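Local coordinates for gamma-D-glutamyl-L-lysine dipeptidyl-peptidase (Bacillus cereus ATCC 10987, PDB 3H41), which probably hydrolyses gamma-D-glutamyl-L-lysine bonds in peptides of the bacterial cell wall, releasing L-Ala-gamma-D-Glu, as a cysteine peptidase of the C40 family, at residues I280-P283 with S288-I291. Sequence-based numbering, arbitrary orientation.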
ATOM      1  N   ILE A 280      -0.540 -11.836 -12.330  1.00 11.60           N
ATOM      2  CA  ILE A 280      -1.430 -11.454 -11.278  1.00 11.29           C
ATOM      3  C   ILE A 280      -1.392  -9.929 -11.185  1.00 10.42           C
ATOM      4  O   ILE A 280      -0.340  -9.344 -11.392  1.00 12.67           O
ATOM      5  CB  ILE A 280      -1.056 -12.147  -9.927  1.00  9.27           C
ATOM      6  CG1 ILE A 280      -2.158 -11.948  -8.899  1.00 10.77           C
ATOM      7  CG2 ILE A 280       0.332 -11.697  -9.424  1.00  9.59           C
ATOM      8  CD1 ILE A 280      -2.049 -12.916  -7.632  1.00 12.71           C
ATOM      9  N   HIS A 281      -2.564  -9.313 -10.946  1.00  9.23           N
ATOM     10  CA  HIS A 281      -2.680  -7.867 -10.850  1.00 10.76           C
ATOM     11  C   HIS A 281      -3.940  -7.422 -10.149  1.00 10.62           C
ATOM     12  O   HIS A 281      -4.887  -8.200  -9.937  1.00 11.40           O
ATOM     13  CB  HIS A 281      -2.571  -7.212 -12.272  1.00 12.10           C
ATOM     14  CG  HIS A 281      -3.658  -7.585 -13.237  1.00 15.15           C
ATOM     15  ND1 HIS A 281      -3.712  -7.070 -14.527  1.00 16.55           N
ATOM     16  CD2 HIS A 281      -4.734  -8.408 -13.121  1.00 14.79           C
ATOM     17  CE1 HIS A 281      -4.775  -7.555 -15.144  1.00 19.43           C
ATOM     18  NE2 HIS A 281      -5.397  -8.385 -14.328  1.00 13.90           N
ATOM     19  N   SER A 282      -3.943  -6.160  -9.729  1.00 13.48           N
ATOM     20  CA  SER A 282      -5.173  -5.453  -9.358  1.00 14.41           C
ATOM     21  C   SER A 282      -5.578  -4.521 -10.512  1.00 18.32           C
ATOM     22  O   SER A 282      -4.981  -3.463 -10.685  1.00 19.01           O
ATOM     23  CB  SER A 282      -4.968  -4.661  -8.074  1.00 12.91           C
ATOM     24  OG  SER A 282      -6.221  -4.181  -7.674  1.00 13.64           O
ATOM     25  N   PRO A 283      -6.587  -4.910 -11.318  1.00 18.11           N
ATOM     26  CA  PRO A 283      -6.519  -4.372 -12.704  1.00 21.86           C
ATOM     27  C   PRO A 283      -7.250  -3.077 -13.017  1.00 17.08           C
ATOM     28  O   PRO A 283      -6.701  -2.224 -13.716  1.00 19.49           O
ATOM     29  CB  PRO A 283      -7.106  -5.516 -13.531  1.00 23.22           C
ATOM     30  CG  PRO A 283      -8.063  -6.154 -12.642  1.00 20.65           C
ATOM     31  CD  PRO A 283      -7.501  -6.061 -11.237  1.00 20.93           C
ATOM     32  N   SER A 288     -11.323  -7.112  -9.508  1.00 14.58           N
ATOM     33  CA  SER A 288     -10.634  -7.387  -8.263  1.00 13.33           C
ATOM     34  C   SER A 288      -9.305  -8.016  -8.581  1.00 14.78           C
ATOM     35  O   SER A 288      -9.049  -8.404  -9.733  1.00 13.62           O
ATOM     36  CB  SER A 288     -11.429  -8.380  -7.430  1.00 16.57           C
ATOM     37  OG  SER A 288     -12.695  -7.846  -7.130  1.00 25.73           O
ATOM     38  N   VAL A 289      -8.470  -8.155  -7.558  1.00 14.53           N
ATOM     39  CA  VAL A 289      -7.211  -8.872  -7.714  1.00 11.98           C
ATOM     40  C   VAL A 289      -7.510 -10.236  -8.367  1.00 11.94           C
ATOM     41  O   VAL A 289      -8.352 -11.025  -7.887  1.00 10.60           O
ATOM     42  CB  VAL A 289      -6.450  -9.052  -6.392  1.00 12.78           C
ATOM     43  CG1 VAL A 289      -5.226  -9.940  -6.622  1.00  8.95           C
ATOM     44  CG2 VAL A 289      -6.036  -7.667  -5.828  1.00 14.13           C
ATOM     45  N   GLU A 290      -6.787 -10.511  -9.439  1.00 11.48           N
ATOM     46  CA  GLU A 290      -7.088 -11.639 -10.300  1.00 13.24           C
ATOM     47  C   GLU A 290      -5.856 -12.137 -11.030  1.00 12.85           C
ATOM     48  O   GLU A 290      -4.862 -11.414 -11.197  1.00 12.64           O
ATOM     49  CB  GLU A 290      -8.097 -11.208 -11.363  1.00 12.42           C
ATOM     50  CG  GLU A 290      -7.489 -10.247 -12.410  1.00 12.17           C
ATOM     51  CD  GLU A 290      -8.498  -9.755 -13.478  1.00 21.08           C
ATOM     52  OE1 GLU A 290      -9.726  -9.877 -13.259  1.00 17.53           O
ATOM     53  OE2 GLU A 290      -8.039  -9.241 -14.534  1.00 15.91           O
ATOM     54  N   ILE A 291      -5.971 -13.361 -11.547  1.00 11.84           N
ATOM     55  CA  ILE A 291      -4.940 -13.963 -12.369  1.00 10.51           C
ATOM     56  C   ILE A 291      -5.492 -14.140 -13.791  1.00 12.58           C
ATOM     57  O   ILE A 291      -6.549 -14.745 -13.976  1.00 10.78           O
ATOM     58  CB  ILE A 291      -4.507 -15.335 -11.782  1.00 16.13           C
ATOM     59  CG1 ILE A 291      -3.635 -15.148 -10.526  1.00 14.81           C
ATOM     60  CG2 ILE A 291      -3.803 -16.180 -12.813  1.00 13.13           C
ATOM     61  CD1 ILE A 291      -3.438 -16.401  -9.693  1.00 17.01           C
TER
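The active site of this NlpC/P60 peptidase includes His281, inferred to be a catalytic residue, and here it is tied to Glu290 on the adjoining strand by both backbone and side chain. Their main chains form an antiparallel hydrogen-bonded pair: His281 N gives to Glu290 O at 3.1 Å, and Glu290 N to His281 O at 3.0 Å. In both residues the first torsion sets CG between the backbone N and the carbonyl carbon (chi1 63° in His281, 70° in Glu290), and the two side chains run alongside each other on one face of the sheet. The glutamate chain stays extended past CG, bringing its carboxylate to the imidazole edge, where His281 NE2 donates to Glu290 OE2 at 2.8 Å. That oxygen is approached on its anti side and somewhat out of the carboxylate plane, the ring and carboxylate planes being 33° apart. Arg287 forms a salt bridge to the same oxygen, while His281 ND1 is hydrogen-bonded to His269, the inferred proton acceptor, so the ring is held through both nitrogens and its rotation fixed. Strands 278-281 and 290-293 make a beta hairpin at one margin of the antiparallel sheet of the papain-like peptidase domain, the second strand outermost. Pro283, just beyond the first strand, sets CB against one face of the His281 ring, toward its rim, and brings CG within 3.6 Å of Glu290 OE2. On the opposite face of the sheet Ile280 and Ile291 form a non-hydrogen-bonded pair, their CG1 atoms 3.9 Å apart. Ile280 CG1 also comes within 4.3 Å of Val289 CG1. Val289 CG2 lies 3.9 Å from Ser282 CB, and Phe219 of helix 218-225, the helix that follows the inferred nucleophile Cys216, touches Ile280, Ser282 and Val289.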